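Local coordinates for serine rich repeat protein-1 (Srr-1) (Streptococcus agalactiae NEM316, PDB 4RMB), which is a surface adhesin of the bacterium whose keratin 4 binding domain, the part crystallised here, probably mediates attachment to host cells, at residues Q10-I15 and I115-G120; L51-K56 and V111-P116. One frame throughout, in Å; residues are numbered along the deposited sequence.

Contact 1: Q10-I15 and I115-G120; sequences QTETYI and IPKQSG
Lys117 lays its whole side chain along the backbone that joins Gln10 to Thr11, a good example of a lysine packing by its methylenes rather than by its charge. CB lies beside the carbonyl oxygen of Gln10, and CG of Lys117 comes to 3.3 Å from the backbone N of Thr11. Further out, CD of Lys117 meets CG of Gln10 at 3.4 Å, where the two side chains cross at a slant. CE lies against CA of Gln10, and NZ ends near CA and CG of the same residue. The chain reaches this far because it is extended beyond CG, with CG anti to its own carbonyl carbon (chi1 -69°).

Glu12 packs nearer the root of Lys117, its CG 3.5 Å from CA of Lys117. The extended side chain carries its carboxylate to the link that follows strand 108-116: Glu12 OE2 accepts the backbone N-H of Gln118 at 3.0 Å, met from above the carboxylate plane, while OE1 bonds His141 NE2. Two partners thus hold this buried carboxylate, although Glu12 OE2 also lies 2.9 Å from Gln118 O, an unfavourable approach of two acceptors. Gln118 turns its amide back on its own segment, NE2 donating to Pro116 O, and OE1 takes Asn49 N.

Beneath these side chains, Glu12 and Ile115 form a hydrogen-bonded antiparallel pair, with Glu12 N to Ile115 O at 2.9 Å and Ile115 N to Glu12 O at 3.0 Å. Thr11 and Pro116 follow as a non-hydrogen-bonded pair, and Lys117 N closes on Gln10 O at 2.9 Å with an almost straight N-H. At such a strand end, in this variant of the DEv-IgG fold, strand 108-116 leaves its sheet through a short extended link toward strand 120-127 of the other sheet, and Glu12 of the neighbouring strand receives Gln118 N.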
loop_
_atom_site.group_PDB
_atom_site.type_symbol
_atom_site.label_atom_id
_atom_site.label_comp_id
_atom_site.label_asym_id
_atom_site.label_seq_id
_atom_site.Cartn_x
_atom_site.Cartn_y
_atom_site.Cartn_z
ATOM N N GLN B 10 -8.327 1.335 -17.858
ATOM C CA GLN B 10 -8.284 2.180 -16.675
ATOM C C GLN B 10 -8.934 1.541 -15.456
ATOM O O GLN B 10 -9.971 1.996 -14.972
ATOM C CB GLN B 10 -8.938 3.536 -16.944
ATOM C CG GLN B 10 -7.938 4.644 -17.225
ATOM C CD GLN B 10 -7.747 4.898 -18.701
ATOM O OE1 GLN B 10 -8.613 5.477 -19.359
ATOM N NE2 GLN B 10 -6.614 4.461 -19.237
ATOM N N THR B 11 -8.314 0.474 -14.969
ATOM C CA THR B 11 -8.797 -0.216 -13.787
ATOM C C THR B 11 -7.581 -0.489 -12.926
ATOM O O THR B 11 -6.463 -0.591 -13.432
ATOM C CB THR B 11 -9.447 -1.577 -14.119
ATOM O OG1 THR B 11 -8.430 -2.509 -14.515
ATOM C CG2 THR B 11 -10.462 -1.431 -15.239
ATOM N N GLU B 12 -7.795 -0.579 -11.623
ATOM C CA GLU B 12 -6.711 -0.899 -10.711
ATOM C C GLU B 12 -7.254 -2.009 -9.843
ATOM O O GLU B 12 -8.465 -2.159 -9.712
ATOM C CB GLU B 12 -6.313 0.302 -9.837
ATOM C CG GLU B 12 -7.297 1.456 -9.820
ATOM C CD GLU B 12 -6.868 2.579 -8.885
ATOM O OE1 GLU B 12 -5.658 2.899 -8.846
ATOM O OE2 GLU B 12 -7.748 3.149 -8.200
ATOM N N THR B 13 -6.368 -2.812 -9.279
ATOM C CA THR B 13 -6.817 -3.877 -8.413
ATOM C C THR B 13 -6.341 -3.592 -7.002
ATOM O O THR B 13 -5.150 -3.394 -6.765
ATOM C CB THR B 13 -6.281 -5.247 -8.854
ATOM O OG1 THR B 13 -6.731 -5.523 -10.188
ATOM C CG2 THR B 13 -6.785 -6.344 -7.916
ATOM N N TYR B 14 -7.295 -3.555 -6.081
ATOM C CA TYR B 14 -7.013 -3.323 -4.674
ATOM C C TYR B 14 -6.829 -4.726 -4.118
ATOM O O TYR B 14 -7.778 -5.509 -4.066
ATOM C CB TYR B 14 -8.200 -2.627 -4.016
ATOM C CG TYR B 14 -8.036 -2.409 -2.535
ATOM C CD1 TYR B 14 -7.008 -1.609 -2.038
ATOM C CD2 TYR B 14 -8.904 -3.009 -1.628
ATOM C CE1 TYR B 14 -6.849 -1.414 -0.668
ATOM C CE2 TYR B 14 -8.755 -2.820 -0.260
ATOM C CZ TYR B 14 -7.726 -2.026 0.210
ATOM O OH TYR B 14 -7.564 -1.860 1.560
ATOM N N ILE B 15 -5.599 -5.045 -3.728
ATOM C CA ILE B 15 -5.263 -6.375 -3.232
ATOM C C ILE B 15 -5.091 -6.411 -1.727
ATOM O O ILE B 15 -4.403 -5.569 -1.156
ATOM C CB ILE B 15 -3.941 -6.875 -3.875
ATOM C CG1 ILE B 15 -4.079 -6.896 -5.395
ATOM C CG2 ILE B 15 -3.592 -8.259 -3.367
ATOM C CD1 ILE B 15 -2.773 -7.186 -6.117
ATOM N N ILE B 115 -11.418 -2.453 -9.698
ATOM C CA ILE B 115 -12.360 -1.363 -9.878
ATOM C C ILE B 115 -11.860 -0.321 -10.859
ATOM O O ILE B 115 -10.688 -0.312 -11.235
ATOM C CB ILE B 115 -12.630 -0.647 -8.537
ATOM C CG1 ILE B 115 -11.303 -0.156 -7.950
ATOM C CG2 ILE B 115 -13.342 -1.590 -7.564
ATOM C CD1 ILE B 115 -11.449 0.666 -6.681
ATOM N N PRO B 116 -12.756 0.568 -11.302
ATOM C CA PRO B 116 -12.346 1.611 -12.240
ATOM C C PRO B 116 -11.323 2.472 -11.507
ATOM O O PRO B 116 -11.480 2.733 -10.314
ATOM C CB PRO B 116 -13.646 2.364 -12.498
ATOM C CG PRO B 116 -14.684 1.300 -12.360
ATOM C CD PRO B 116 -14.220 0.554 -11.134
ATOM N N LYS B 117 -10.275 2.895 -12.207
ATOM C CA LYS B 117 -9.239 3.727 -11.600
ATOM C C LYS B 117 -9.858 4.925 -10.881
ATOM O O LYS B 117 -10.487 5.777 -11.505
ATOM C CB LYS B 117 -8.263 4.213 -12.675
ATOM C CG LYS B 117 -7.398 3.110 -13.269
ATOM C CD LYS B 117 -6.413 3.666 -14.298
ATOM C CE LYS B 117 -5.547 2.560 -14.891
ATOM N NZ LYS B 117 -4.623 3.071 -15.964
ATOM N N GLN B 118 -9.680 4.986 -9.566
ATOM C CA GLN B 118 -10.236 6.077 -8.771
ATOM C C GLN B 118 -9.254 6.588 -7.730
ATOM O O GLN B 118 -8.351 5.868 -7.304
ATOM C CB GLN B 118 -11.490 5.615 -8.024
ATOM C CG GLN B 118 -12.656 5.219 -8.900
ATOM C CD GLN B 118 -13.782 4.605 -8.101
ATOM O OE1 GLN B 118 -14.466 5.286 -7.335
ATOM N NE2 GLN B 118 -13.975 3.301 -8.268
ATOM N N SER B 119 -9.443 7.838 -7.326
ATOM C CA SER B 119 -8.622 8.434 -6.286
ATOM C C SER B 119 -9.428 8.212 -5.016
ATOM O O SER B 119 -10.646 8.033 -5.073
ATOM C CB SER B 119 -8.432 9.936 -6.524
ATOM O OG SER B 119 -7.505 10.166 -7.567
ATOM N N GLY B 120 -8.756 8.215 -3.874
ATOM C CA GLY B 120 -9.458 8.004 -2.625
ATOM C C GLY B 120 -8.706 7.011 -1.769
ATOM O O GLY B 120 -7.637 6.539 -2.146
#

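Contact 2: L51-K56 and V111-P116; sequences LNAEVK and VLVKIP
Ala53 sets its CB against CG2 of Ile115 at 3.5 Å and against CG1 of Val113 at 3.9 Å, a small methyl filling in where the strand has not yet begun. Val55 continues this row: its CG1 approaches CG1 of Val111, and its side chain reaches Ile94 and Tyr87 beyond. Val113 and Val111 both touch Ile38, on strand 35-40 of the facing sheet.

On the reverse of the sheet, Glu54 and Lys114 run alongside each other off the same face. With CG anti to its backbone N (chi1 -180°), the extended start of Lys114 brings its CD to 4.0 Å from Glu54 OE1. Two later bends carry the amine elsewhere, and Lys114 NZ stays 5.9 Å from Glu54 OE1. Lys56 likewise runs alongside Leu112, CE to CD1.

Four backbone hydrogen bonds tie Glu54 to Lys114 and Lys56 to Leu112, and Lys114 N to Glu54 O spans 2.8 Å. Past the ladder's end a water donates to both Asn52 O and Lys114 O, bridging the two segments where they part. The chemistry implies a two-faced ladder: small aliphatic groups face the opposite sheet, whereas the charged pair adds at most a long-range attraction.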
loop_
_atom_site.group_PDB
_atom_site.type_symbol
_atom_site.label_atom_id
_atom_site.label_comp_id
_atom_site.label_asym_id
_atom_site.label_seq_id
_atom_site.Cartn_x
_atom_site.Cartn_y
_atom_site.Cartn_z
ATOM N N LEU B 51 -19.595 -0.550 -6.611
ATOM C CA LEU B 51 -20.711 -1.196 -7.292
ATOM C C LEU B 51 -20.338 -2.029 -8.510
ATOM O O LEU B 51 -20.995 -3.026 -8.802
ATOM C CB LEU B 51 -21.753 -0.154 -7.703
ATOM C CG LEU B 51 -22.627 0.416 -6.587
ATOM C CD1 LEU B 51 -23.473 1.556 -7.137
ATOM C CD2 LEU B 51 -23.513 -0.686 -6.015
ATOM N N ASN B 52 -19.293 -1.627 -9.226
ATOM C CA ASN B 52 -18.881 -2.363 -10.415
ATOM C C ASN B 52 -17.571 -3.114 -10.211
ATOM O O ASN B 52 -16.855 -3.414 -11.167
ATOM C CB ASN B 52 -18.763 -1.405 -11.602
ATOM C CG ASN B 52 -20.014 -0.561 -11.788
ATOM O OD1 ASN B 52 -19.996 0.649 -11.569
ATOM N ND2 ASN B 52 -21.111 -1.200 -12.182
ATOM N N ALA B 53 -17.278 -3.424 -8.954
ATOM C CA ALA B 53 -16.064 -4.139 -8.589
ATOM C C ALA B 53 -16.124 -5.606 -8.986
ATOM O O ALA B 53 -17.174 -6.241 -8.893
ATOM C CB ALA B 53 -15.838 -4.028 -7.088
ATOM N N GLU B 54 -14.994 -6.128 -9.448
ATOM C CA GLU B 54 -14.875 -7.534 -9.815
ATOM C C GLU B 54 -14.044 -8.124 -8.687
ATOM O O GLU B 54 -12.929 -7.670 -8.422
ATOM C CB GLU B 54 -14.167 -7.692 -11.162
ATOM C CG GLU B 54 -15.072 -7.412 -12.353
ATOM C CD GLU B 54 -14.357 -7.543 -13.685
ATOM O OE1 GLU B 54 -13.406 -8.346 -13.781
ATOM O OE2 GLU B 54 -14.761 -6.850 -14.642
ATOM N N VAL B 55 -14.590 -9.133 -8.022
ATOM C CA VAL B 55 -13.922 -9.735 -6.878
ATOM C C VAL B 55 -13.492 -11.183 -7.043
ATOM O O VAL B 55 -14.260 -12.016 -7.525
ATOM C CB VAL B 55 -14.842 -9.656 -5.638
ATOM C CG1 VAL B 55 -14.121 -10.185 -4.418
ATOM C CG2 VAL B 55 -15.302 -8.225 -5.421
ATOM N N LYS B 56 -12.258 -11.478 -6.641
ATOM C CA LYS B 56 -11.746 -12.840 -6.688
ATOM C C LYS B 56 -11.071 -13.137 -5.362
ATOM O O LYS B 56 -10.387 -12.281 -4.797
ATOM C CB LYS B 56 -10.747 -13.048 -7.832
ATOM C CG LYS B 56 -10.259 -14.498 -7.910
ATOM C CD LYS B 56 -9.738 -14.878 -9.288
ATOM C CE LYS B 56 -8.393 -14.251 -9.588
ATOM N NZ LYS B 56 -7.914 -14.649 -10.943
ATOM N N VAL B 111 -7.461 -11.319 -1.500
ATOM C CA VAL B 111 -8.706 -10.827 -2.049
ATOM C C VAL B 111 -8.360 -9.783 -3.083
ATOM O O VAL B 111 -7.655 -8.818 -2.794
ATOM C CB VAL B 111 -9.607 -10.196 -0.974
ATOM C CG1 VAL B 111 -10.888 -9.678 -1.616
ATOM C CG2 VAL B 111 -9.940 -11.236 0.099
ATOM N N LEU B 112 -8.842 -9.991 -4.299
ATOM C CA LEU B 112 -8.575 -9.064 -5.382
ATOM C C LEU B 112 -9.848 -8.311 -5.722
ATOM O O LEU B 112 -10.854 -8.920 -6.071
ATOM C CB LEU B 112 -8.085 -9.829 -6.611
ATOM C CG LEU B 112 -6.837 -10.695 -6.431
ATOM C CD1 LEU B 112 -6.631 -11.549 -7.670
ATOM C CD2 LEU B 112 -5.624 -9.808 -6.182
ATOM N N VAL B 113 -9.802 -6.989 -5.613
ATOM C CA VAL B 113 -10.960 -6.159 -5.921
ATOM C C VAL B 113 -10.581 -5.232 -7.071
ATOM O O VAL B 113 -9.871 -4.245 -6.876
ATOM C CB VAL B 113 -11.383 -5.319 -4.691
ATOM C CG1 VAL B 113 -12.597 -4.457 -5.022
ATOM C CG2 VAL B 113 -11.715 -6.240 -3.530
ATOM N N LYS B 114 -11.044 -5.563 -8.275
ATOM C CA LYS B 114 -10.736 -4.758 -9.453
ATOM C C LYS B 114 -11.821 -3.716 -9.682
ATOM O O LYS B 114 -12.996 -4.048 -9.848
ATOM C CB LYS B 114 -10.599 -5.657 -10.689
ATOM C CG LYS B 114 -10.270 -4.901 -11.975
ATOM C CD LYS B 114 -10.342 -5.824 -13.193
ATOM C CE LYS B 114 -9.156 -6.770 -13.276
ATOM N NZ LYS B 114 -7.917 -6.079 -13.742
ATOM N N ILE B 115 -11.418 -2.453 -9.698
ATOM C CA ILE B 115 -12.360 -1.363 -9.878
ATOM C C ILE B 115 -11.860 -0.321 -10.859
ATOM O O ILE B 115 -10.688 -0.312 -11.235
ATOM C CB ILE B 115 -12.630 -0.647 -8.537
ATOM C CG1 ILE B 115 -11.303 -0.156 -7.950
ATOM C CG2 ILE B 115 -13.342 -1.590 -7.564
ATOM C CD1 ILE B 115 -11.449 0.666 -6.681
ATOM N N PRO B 116 -12.756 0.568 -11.302
ATOM C CA PRO B 116 -12.346 1.611 -12.240
ATOM C C PRO B 116 -11.323 2.472 -11.507
ATOM O O PRO B 116 -11.480 2.733 -10.314
ATOM C CB PRO B 116 -13.646 2.364 -12.498
ATOM C CG PRO B 116 -14.684 1.300 -12.360
ATOM C CD PRO B 116 -14.220 0.554 -11.134
HETATM O O HOH W 1 -13.987 -3.501 -12.363
#

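Overall arrangement
Strand 108-116 is common to both contacts, flanked by strand 11-18 in contact 1 and by strand 54-60 in contact 2, so together they describe three neighbouring strands of one antiparallel sheet. Their centres lie about 8 Å apart, and Tyr14 N probably bonds Val113 O between them. Each is partly buried, but differently. Contact 1 combines an exposed lysine with a buried carboxylate that has two hydrogen-bond partners, one of them, His141, on another strand; contact 2 divides into a valine face toward the core and a more polar reverse. Beyond contact 1, Thr13, Tyr14 and Ile15 pair with a strand of the second subunit, consistent with the reported beta-sheet complementation, whereas contact 2 touches no other chain of the assembly.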